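Local atomic coordinates of BH2331 protein (Bacillus halodurans, PDB entry 1VL5), a protein that is of unknown function but probably transfers methyl groups from S-adenosylmethionine, as other members of its methyltransferase superfamily do. Residues 141-154 against 163-175. Numbering follows the deposited sequence.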
ATOM      1  N   ASN A 141       0.951  -4.728   1.089  1.00 27.47           N
ATOM      2  CA  ASN A 141       1.190  -6.173   1.139  1.00 28.82           C
ATOM      3  C   ASN A 141       2.616  -6.405   1.465  1.00 25.51           C
ATOM      4  O   ASN A 141       3.476  -5.598   1.109  1.00 29.97           O
ATOM      5  CB  ASN A 141       0.910  -6.814  -0.193  1.00 28.09           C
ATOM      6  CG  ASN A 141      -0.417  -6.396  -0.735  1.00 43.90           C
ATOM      7  OD1 ASN A 141      -1.464  -6.607  -0.097  1.00 38.32           O
ATOM      8  ND2 ASN A 141      -0.385  -5.742  -1.903  1.00 52.05           N
ATOM      9  N   SER A 142       2.850  -7.520   2.161  1.00 28.14           N
ATOM     10  CA  SER A 142       4.146  -7.851   2.723  1.00 25.57           C
ATOM     11  C   SER A 142       4.554  -9.247   2.332  1.00 26.62           C
ATOM     12  O   SER A 142       3.734 -10.071   2.094  1.00 25.86           O
ATOM     13  CB  SER A 142       4.159  -7.649   4.249  1.00 27.37           C
ATOM     14  OG  SER A 142       3.051  -8.262   4.867  1.00 27.66           O
ATOM     15  N   ALA A 143       5.864  -9.467   2.236  1.00 28.48           N
ATOM     16  CA  ALA A 143       6.445 -10.758   1.913  1.00 29.02           C
ATOM     17  C   ALA A 143       6.923 -11.465   3.179  1.00 27.20           C
ATOM     18  O   ALA A 143       7.317 -10.796   4.132  1.00 29.44           O
ATOM     19  CB  ALA A 143       7.643 -10.541   0.957  1.00 26.49           C
ATOM     20  N   PRO A 144       6.852 -12.800   3.196  1.00 25.89           N
ATOM     21  CA  PRO A 144       7.427 -13.599   4.280  1.00 28.33           C
ATOM     22  C   PRO A 144       8.901 -13.315   4.509  1.00 28.18           C
ATOM     23  O   PRO A 144       9.666 -12.921   3.600  1.00 26.59           O
ATOM     24  CB  PRO A 144       7.263 -15.037   3.777  1.00 27.16           C
ATOM     25  CG  PRO A 144       6.113 -14.995   2.916  1.00 32.06           C
ATOM     26  CD  PRO A 144       6.148 -13.650   2.232  1.00 24.32           C
ATOM     27  N   GLU A 145       9.319 -13.570   5.724  1.00 29.06           N
ATOM     28  CA  GLU A 145      10.713 -13.490   6.031  1.00 27.50           C
ATOM     29  C   GLU A 145      11.465 -14.605   5.323  1.00 27.64           C
ATOM     30  O   GLU A 145      12.608 -14.416   4.904  1.00 27.79           O
ATOM     31  CB  GLU A 145      10.927 -13.567   7.531  1.00 27.37           C
ATOM     32  CG  GLU A 145      10.392 -12.431   8.307  1.00 26.66           C
ATOM     33  CD  GLU A 145      10.992 -11.083   7.930  1.00 31.07           C
ATOM     34  OE1 GLU A 145      12.227 -10.989   7.676  1.00 28.51           O
ATOM     35  OE2 GLU A 145      10.181 -10.129   7.893  1.00 27.93           O
ATOM     36  N   ASN A 146      10.817 -15.748   5.165  1.00 27.41           N
ATOM     37  CA  ASN A 146      11.411 -16.892   4.449  1.00 27.46           C
ATOM     38  C   ASN A 146      11.670 -16.494   2.982  1.00 29.03           C
ATOM     39  O   ASN A 146      10.766 -15.992   2.334  1.00 30.27           O
ATOM     40  CB  ASN A 146      10.458 -18.084   4.536  1.00 28.28           C
ATOM     41  CG  ASN A 146      10.965 -19.304   3.749  1.00 33.61           C
ATOM     42  OD1 ASN A 146      11.014 -19.325   2.511  1.00 29.11           O
ATOM     43  ND2 ASN A 146      11.378 -20.283   4.474  1.00 29.10           N
ATOM     44  N   ASP A 147      12.916 -16.629   2.496  1.00 25.98           N
ATOM     45  CA  ASP A 147      13.281 -16.086   1.185  1.00 28.06           C
ATOM     46  C   ASP A 147      12.611 -16.759   0.016  1.00 28.56           C
ATOM     47  O   ASP A 147      12.269 -16.080  -0.975  1.00 28.88           O
ATOM     48  CB  ASP A 147      14.808 -16.073   0.950  1.00 27.81           C
ATOM     49  CG  ASP A 147      15.529 -15.123   1.869  1.00 32.58           C
ATOM     50  OD1 ASP A 147      15.171 -13.906   1.927  1.00 35.92           O
ATOM     51  OD2 ASP A 147      16.389 -15.603   2.597  1.00 31.39           O
ATOM     52  N   ALA A 148      12.455 -18.084   0.101  1.00 30.00           N
ATOM     53  CA  ALA A 148      11.815 -18.841  -0.964  1.00 32.04           C
ATOM     54  C   ALA A 148      10.372 -18.413  -1.125  1.00 31.09           C
ATOM     55  O   ALA A 148       9.905 -18.249  -2.266  1.00 31.11           O
ATOM     56  CB  ALA A 148      11.873 -20.326  -0.696  1.00 31.91           C
ATOM     57  N   PHE A 149       9.685 -18.210   0.002  1.00 28.45           N
ATOM     58  CA  PHE A 149       8.292 -17.755  -0.014  1.00 27.58           C
ATOM     59  C   PHE A 149       8.123 -16.306  -0.403  1.00 30.55           C
ATOM     60  O   PHE A 149       7.119 -15.902  -1.035  1.00 30.60           O
ATOM     61  CB  PHE A 149       7.604 -18.075   1.332  1.00 26.54           C
ATOM     62  CG  PHE A 149       7.540 -19.562   1.653  1.00 26.87           C
ATOM     63  CD1 PHE A 149       7.418 -20.506   0.641  1.00 32.24           C
ATOM     64  CD2 PHE A 149       7.471 -20.001   2.975  1.00 27.94           C
ATOM     65  CE1 PHE A 149       7.373 -21.859   0.922  1.00 32.04           C
ATOM     66  CE2 PHE A 149       7.398 -21.362   3.281  1.00 31.72           C
ATOM     67  CZ  PHE A 149       7.305 -22.293   2.238  1.00 31.17           C
ATOM     68  N   ASP A 150       9.088 -15.495   0.016  1.00 32.22           N
ATOM     69  CA  ASP A 150       9.213 -14.121  -0.426  1.00 30.71           C
ATOM     70  C   ASP A 150       9.310 -14.023  -1.952  1.00 27.21           C
ATOM     71  O   ASP A 150       8.533 -13.340  -2.616  1.00 29.85           O
ATOM     72  CB  ASP A 150      10.483 -13.528   0.232  1.00 31.67           C
ATOM     73  CG  ASP A 150      10.813 -12.097  -0.210  1.00 34.43           C
ATOM     74  OD1 ASP A 150      10.175 -11.536  -1.098  1.00 30.52           O
ATOM     75  OD2 ASP A 150      11.766 -11.542   0.320  1.00 30.67           O
ATOM     76  N   VAL A 151      10.299 -14.699  -2.505  1.00 29.24           N
ATOM     77  CA  VAL A 151      10.555 -14.655  -3.918  1.00 30.48           C
ATOM     78  C   VAL A 151       9.335 -15.172  -4.728  1.00 28.26           C
ATOM     79  O   VAL A 151       8.948 -14.583  -5.771  1.00 28.62           O
ATOM     80  CB  VAL A 151      11.865 -15.380  -4.241  1.00 30.25           C
ATOM     81  CG1 VAL A 151      12.153 -15.415  -5.749  1.00 41.95           C
ATOM     82  CG2 VAL A 151      13.050 -14.645  -3.560  1.00 32.54           C
ATOM     83  N   PHE A 152       8.708 -16.218  -4.224  1.00 27.69           N
ATOM     84  CA  PHE A 152       7.595 -16.848  -4.885  1.00 25.86           C
ATOM     85  C   PHE A 152       6.383 -15.943  -4.896  1.00 29.11           C
ATOM     86  O   PHE A 152       5.735 -15.789  -5.934  1.00 31.65           O
ATOM     87  CB  PHE A 152       7.285 -18.182  -4.160  1.00 27.55           C
ATOM     88  CG  PHE A 152       6.032 -18.858  -4.632  1.00 30.03           C
ATOM     89  CD1 PHE A 152       6.011 -19.611  -5.794  1.00 31.98           C
ATOM     90  CD2 PHE A 152       4.873 -18.738  -3.926  1.00 30.22           C
ATOM     91  CE1 PHE A 152       4.857 -20.211  -6.206  1.00 33.34           C
ATOM     92  CE2 PHE A 152       3.739 -19.321  -4.360  1.00 35.84           C
ATOM     93  CZ  PHE A 152       3.726 -20.064  -5.490  1.00 30.49           C
ATOM     94  N   TYR A 153       6.082 -15.359  -3.728  1.00 26.35           N
ATOM     95  CA  TYR A 153       4.945 -14.467  -3.543  1.00 28.41           C
ATOM     96  C   TYR A 153       5.116 -13.307  -4.500  1.00 29.99           C
ATOM     97  O   TYR A 153       4.216 -12.971  -5.235  1.00 31.67           O
ATOM     98  CB  TYR A 153       4.845 -13.958  -2.078  1.00 29.87           C
ATOM     99  CG  TYR A 153       3.807 -12.891  -1.928  1.00 28.63           C
ATOM    100  CD1 TYR A 153       2.464 -13.199  -2.052  1.00 32.34           C
ATOM    101  CD2 TYR A 153       4.161 -11.542  -1.720  1.00 30.28           C
ATOM    102  CE1 TYR A 153       1.469 -12.189  -1.960  1.00 34.60           C
ATOM    103  CE2 TYR A 153       3.145 -10.516  -1.658  1.00 32.43           C
ATOM    104  CZ  TYR A 153       1.827 -10.859  -1.778  1.00 31.74           C
ATOM    105  OH  TYR A 153       0.820  -9.883  -1.716  1.00 37.61           O
ATOM    106  N   ASN A 154       6.304 -12.717  -4.518  1.00 29.41           N
ATOM    107  CA  ASN A 154       6.548 -11.586  -5.359  1.00 27.87           C
ATOM    108  C   ASN A 154       6.517 -11.954  -6.871  1.00 30.30           C
ATOM    109  O   ASN A 154       6.014 -11.172  -7.690  1.00 28.98           O
ATOM    110  CB  ASN A 154       7.870 -10.923  -4.980  1.00 29.35           C
ATOM    111  CG  ASN A 154       7.693  -9.882  -3.915  1.00 26.21           C
ATOM    112  OD1 ASN A 154       7.000  -8.894  -4.144  1.00 30.60           O
ATOM    113  ND2 ASN A 154       8.248 -10.121  -2.720  1.00 27.53           N
ATOM    114  N   SER A 163       3.246  -4.050 -13.451  1.00 26.69           N
ATOM    115  CA  SER A 163       3.786  -2.864 -12.774  1.00 25.91           C
ATOM    116  C   SER A 163       4.149  -3.061 -11.291  1.00 26.94           C
ATOM    117  O   SER A 163       4.545  -2.102 -10.632  1.00 23.66           O
ATOM    118  CB  SER A 163       2.792  -1.712 -12.898  1.00 27.41           C
ATOM    119  OG  SER A 163       1.745  -1.837 -11.949  1.00 34.12           O
ATOM    120  N   HIS A 164       3.973  -4.277 -10.757  1.00 27.06           N
ATOM    121  CA  HIS A 164       4.408  -4.615  -9.414  1.00 28.75           C
ATOM    122  C   HIS A 164       5.934  -4.562  -9.350  1.00 31.33           C
ATOM    123  O   HIS A 164       6.618  -5.187 -10.173  1.00 31.89           O
ATOM    124  CB  HIS A 164       3.928  -6.015  -9.060  1.00 29.21           C
ATOM    125  CG  HIS A 164       4.420  -6.533  -7.742  1.00 26.58           C
ATOM    126  ND1 HIS A 164       3.755  -6.303  -6.570  1.00 26.87           N
ATOM    127  CD2 HIS A 164       5.514  -7.264  -7.415  1.00 22.92           C
ATOM    128  CE1 HIS A 164       4.379  -6.918  -5.584  1.00 25.15           C
ATOM    129  NE2 HIS A 164       5.456  -7.503  -6.066  1.00 27.13           N
ATOM    130  N   HIS A 165       6.483  -3.822  -8.389  1.00 27.10           N
ATOM    131  CA  HIS A 165       7.912  -3.922  -8.134  1.00 25.14           C
ATOM    132  C   HIS A 165       8.239  -4.943  -7.046  1.00 29.47           C
ATOM    133  O   HIS A 165       8.825  -6.012  -7.304  1.00 29.61           O
ATOM    134  CB  HIS A 165       8.507  -2.560  -7.803  1.00 27.48           C
ATOM    135  CG  HIS A 165       9.978  -2.621  -7.493  1.00 37.03           C
ATOM    136  ND1 HIS A 165      10.850  -3.396  -8.225  1.00 38.63           N
ATOM    137  CD2 HIS A 165      10.723  -2.026  -6.533  1.00 33.91           C
ATOM    138  CE1 HIS A 165      12.065  -3.283  -7.721  1.00 43.84           C
ATOM    139  NE2 HIS A 165      12.021  -2.447  -6.703  1.00 28.08           N
ATOM    140  N   ARG A 166       7.867  -4.632  -5.810  1.00 29.62           N
ATOM    141  CA  ARG A 166       8.205  -5.528  -4.705  1.00 28.90           C
ATOM    142  C   ARG A 166       7.361  -5.274  -3.495  1.00 26.19           C
ATOM    143  O   ARG A 166       7.150  -4.131  -3.103  1.00 24.74           O
ATOM    144  CB  ARG A 166       9.684  -5.416  -4.323  1.00 31.40           C
ATOM    145  CG  ARG A 166      10.060  -6.267  -3.157  1.00 30.66           C
ATOM    146  CD  ARG A 166      11.580  -6.403  -2.953  1.00 32.85           C
ATOM    147  NE  ARG A 166      11.880  -6.998  -1.644  1.00 36.71           N
ATOM    148  CZ  ARG A 166      11.658  -8.280  -1.326  1.00 34.22           C
ATOM    149  NH1 ARG A 166      11.132  -9.100  -2.200  1.00 33.29           N
ATOM    150  NH2 ARG A 166      11.928  -8.734  -0.110  1.00 33.50           N
ATOM    151  N   ALA A 167       6.819  -6.357  -2.967  1.00 27.86           N
ATOM    152  CA  ALA A 167       6.258  -6.417  -1.627  1.00 28.68           C
ATOM    153  C   ALA A 167       7.393  -6.826  -0.707  1.00 30.84           C
ATOM    154  O   ALA A 167       7.924  -7.916  -0.825  1.00 27.65           O
ATOM    155  CB  ALA A 167       5.116  -7.435  -1.576  1.00 31.12           C
ATOM    156  N   TRP A 168       7.784  -5.912   0.184  1.00 28.48           N
ATOM    157  CA  TRP A 168       8.957  -6.062   0.987  1.00 26.84           C
ATOM    158  C   TRP A 168       8.614  -6.852   2.245  1.00 27.09           C
ATOM    159  O   TRP A 168       7.421  -6.932   2.644  1.00 25.07           O
ATOM    160  CB  TRP A 168       9.540  -4.688   1.322  1.00 26.74           C
ATOM    161  CG  TRP A 168       9.939  -3.932   0.125  1.00 26.53           C
ATOM    162  CD1 TRP A 168       9.109  -3.219  -0.710  1.00 27.70           C
ATOM    163  CD2 TRP A 168      11.261  -3.803  -0.426  1.00 24.75           C
ATOM    164  NE1 TRP A 168       9.842  -2.667  -1.735  1.00 25.59           N
ATOM    165  CE2 TRP A 168      11.157  -3.023  -1.593  1.00 27.35           C
ATOM    166  CE3 TRP A 168      12.515  -4.247  -0.034  1.00 30.31           C
ATOM    167  CZ2 TRP A 168      12.266  -2.690  -2.372  1.00 26.97           C
ATOM    168  CZ3 TRP A 168      13.607  -3.948  -0.828  1.00 31.29           C
ATOM    169  CH2 TRP A 168      13.481  -3.150  -1.961  1.00 31.77           C
ATOM    170  N   LYS A 169       9.638  -7.475   2.831  1.00 26.77           N
ATOM    171  CA  LYS A 169       9.507  -8.150   4.129  1.00 26.54           C
ATOM    172  C   LYS A 169       9.183  -7.097   5.180  1.00 28.73           C
ATOM    173  O   LYS A 169       9.579  -5.928   5.055  1.00 27.27           O
ATOM    174  CB  LYS A 169      10.772  -8.894   4.570  1.00 27.67           C
ATOM    175  CG  LYS A 169      11.362  -9.915   3.564  1.00 24.23           C
ATOM    176  CD  LYS A 169      12.671 -10.467   4.139  1.00 28.89           C
ATOM    177  CE  LYS A 169      13.460 -11.537   3.324  1.00 32.67           C
ATOM    178  NZ  LYS A 169      12.636 -12.545   2.695  1.00 36.91           N
ATOM    179  N   LYS A 170       8.451  -7.518   6.203  1.00 27.19           N
ATOM    180  CA  LYS A 170       8.283  -6.719   7.379  1.00 24.73           C
ATOM    181  C   LYS A 170       9.621  -6.233   7.946  1.00 25.66           C
ATOM    182  O   LYS A 170       9.743  -5.088   8.305  1.00 24.11           O
ATOM    183  CB  LYS A 170       7.459  -7.496   8.411  1.00 26.88           C
ATOM    184  CG  LYS A 170       6.009  -7.702   8.002  1.00 28.22           C
ATOM    185  CD  LYS A 170       5.146  -8.362   9.103  1.00 23.64           C
ATOM    186  CE  LYS A 170       5.553  -9.754   9.498  1.00 28.83           C
ATOM    187  NZ  LYS A 170       5.195 -10.743   8.407  1.00 27.02           N
ATOM    188  N   SER A 171      10.651  -7.086   7.948  1.00 27.26           N
ATOM    189  CA  SER A 171      11.990  -6.692   8.391  1.00 27.29           C
ATOM    190  C   SER A 171      12.619  -5.641   7.486  1.00 28.03           C
ATOM    191  O   SER A 171      13.382  -4.804   7.967  1.00 28.96           O
ATOM    192  CB  SER A 171      12.926  -7.902   8.461  1.00 27.33           C
ATOM    193  OG  SER A 171      12.915  -8.580   7.210  1.00 30.64           O
ATOM    194  N   ASP A 172      12.283  -5.675   6.197  1.00 26.59           N
ATOM    195  CA  ASP A 172      12.793  -4.702   5.232  1.00 26.46           C
ATOM    196  C   ASP A 172      12.221  -3.348   5.590  1.00 25.78           C
ATOM    197  O   ASP A 172      12.931  -2.353   5.563  1.00 26.07           O
ATOM    198  CB  ASP A 172      12.374  -5.019   3.793  1.00 28.14           C
ATOM    199  CG  ASP A 172      13.060  -6.254   3.185  1.00 27.80           C
ATOM    200  OD1 ASP A 172      14.192  -6.600   3.576  1.00 30.57           O
ATOM    201  OD2 ASP A 172      12.422  -6.863   2.278  1.00 28.36           O
ATOM    202  N   TRP A 173      10.927  -3.285   5.884  1.00 26.59           N
ATOM    203  CA  TRP A 173      10.296  -2.027   6.283  1.00 24.39           C
ATOM    204  C   TRP A 173      10.836  -1.483   7.618  1.00 25.22           C
ATOM    205  O   TRP A 173      10.996  -0.293   7.769  1.00 27.01           O
ATOM    206  CB  TRP A 173       8.757  -2.140   6.383  1.00 28.61           C
ATOM    207  CG  TRP A 173       8.120  -2.119   5.080  1.00 29.00           C
ATOM    208  CD1 TRP A 173       7.431  -3.136   4.485  1.00 29.95           C
ATOM    209  CD2 TRP A 173       8.121  -1.038   4.159  1.00 32.91           C
ATOM    210  NE1 TRP A 173       6.999  -2.738   3.248  1.00 29.00           N
ATOM    211  CE2 TRP A 173       7.408  -1.457   3.025  1.00 28.55           C
ATOM    212  CE3 TRP A 173       8.637   0.266   4.193  1.00 38.29           C
ATOM    213  CZ2 TRP A 173       7.229  -0.649   1.924  1.00 30.29           C
ATOM    214  CZ3 TRP A 173       8.440   1.079   3.108  1.00 34.35           C
ATOM    215  CH2 TRP A 173       7.727   0.624   1.984  1.00 33.87           C
ATOM    216  N   LEU A 174      11.059  -2.345   8.598  1.00 27.38           N
ATOM    217  CA  LEU A 174      11.656  -1.921   9.841  1.00 27.64           C
ATOM    218  C   LEU A 174      13.007  -1.261   9.645  1.00 28.91           C
ATOM    219  O   LEU A 174      13.298  -0.223  10.274  1.00 26.92           O
ATOM    220  CB  LEU A 174      11.865  -3.095  10.797  1.00 29.60           C
ATOM    221  CG  LEU A 174      10.674  -3.885  11.342  1.00 35.21           C
ATOM    222  CD1 LEU A 174      11.212  -5.006  12.231  1.00 36.56           C
ATOM    223  CD2 LEU A 174       9.718  -3.015  12.080  1.00 39.38           C
ATOM    224  N   LYS A 175      13.849  -1.881   8.823  1.00 30.12           N
ATOM    225  CA  LYS A 175      15.158  -1.287   8.475  1.00 29.16           C
ATOM    226  C   LYS A 175      15.021   0.055   7.715  1.00 28.21           C
ATOM    227  O   LYS A 175      15.681   1.046   8.059  1.00 27.96           O
ATOM    228  CB  LYS A 175      15.983  -2.286   7.686  1.00 29.21           C
ATOM    229  CG  LYS A 175      16.459  -3.450   8.549  1.00 32.71           C
ATOM    230  CD  LYS A 175      17.154  -4.614   7.847  1.00 37.16           C
ATOM    231  CE  LYS A 175      17.660  -5.698   8.892  1.00 46.98           C
ATOM    232  NZ  LYS A 175      18.389  -5.245  10.252  1.00 39.55           N
TER
HETATM  233  O   HOH W   1       5.536  -3.953   0.801  1.00 18.36           O
HETATM  234  O   HOH W   2       7.762 -10.277   6.700  1.00 12.09           O
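N154 reads the backbone of A167 with both ends of its amide: OD1 accepts from A167 N at 2.8 Å, while ND2 donates a hydrogen bond to A167 O in the amide plane, at 166°. Only a group carrying donor and acceptor side by side can do this. OD1 also takes H164 NE2, at 2.8 Å and within the imidazole plane, so NE2 carries the hydrogen of this bond. A167 is small enough to bring its CB to the edge of the Y153 ring, 3.7 Å from CE2. Nearby, A143 N bonds W168 O at 3.0 Å.

One turn back along helix 147-160, D150 meets R166 end-on. NH1 to OD1 and NH2 to OD2 are both 2.8 Å, on syn lone pairs, the carboxylate and guanidinium nearly coplanar (29° apart). CG of D150 stands anti to its backbone N (chi1 176°), which sets the carboxylate against the guanidinium. K169 NZ reaches OD2 from the anti side at 2.7 Å and also binds D147 OD1 and the carbonyls of P144 and E145, a grip its long chain permits. Beyond, E145 receives S171 N and S171 OG at the start of helix 170-180.

In the second shell, D172 OD2 holds R166 NH2, and D150 OD1 accepts from N154 ND2, fixing the amide's orientation. A leucine in place of N154 would probably strand A167 N and O and H164 NE2 without partners.

The contact joins strand 134-142 of the Rossmann-like methyltransferase sheet and helix 147-160 to the start of helix 170-180. Its three acids and two bases, D172 sharing a segment with both bases, leave nominally one excess negative charge, while the cations probably favour ionised carboxylates.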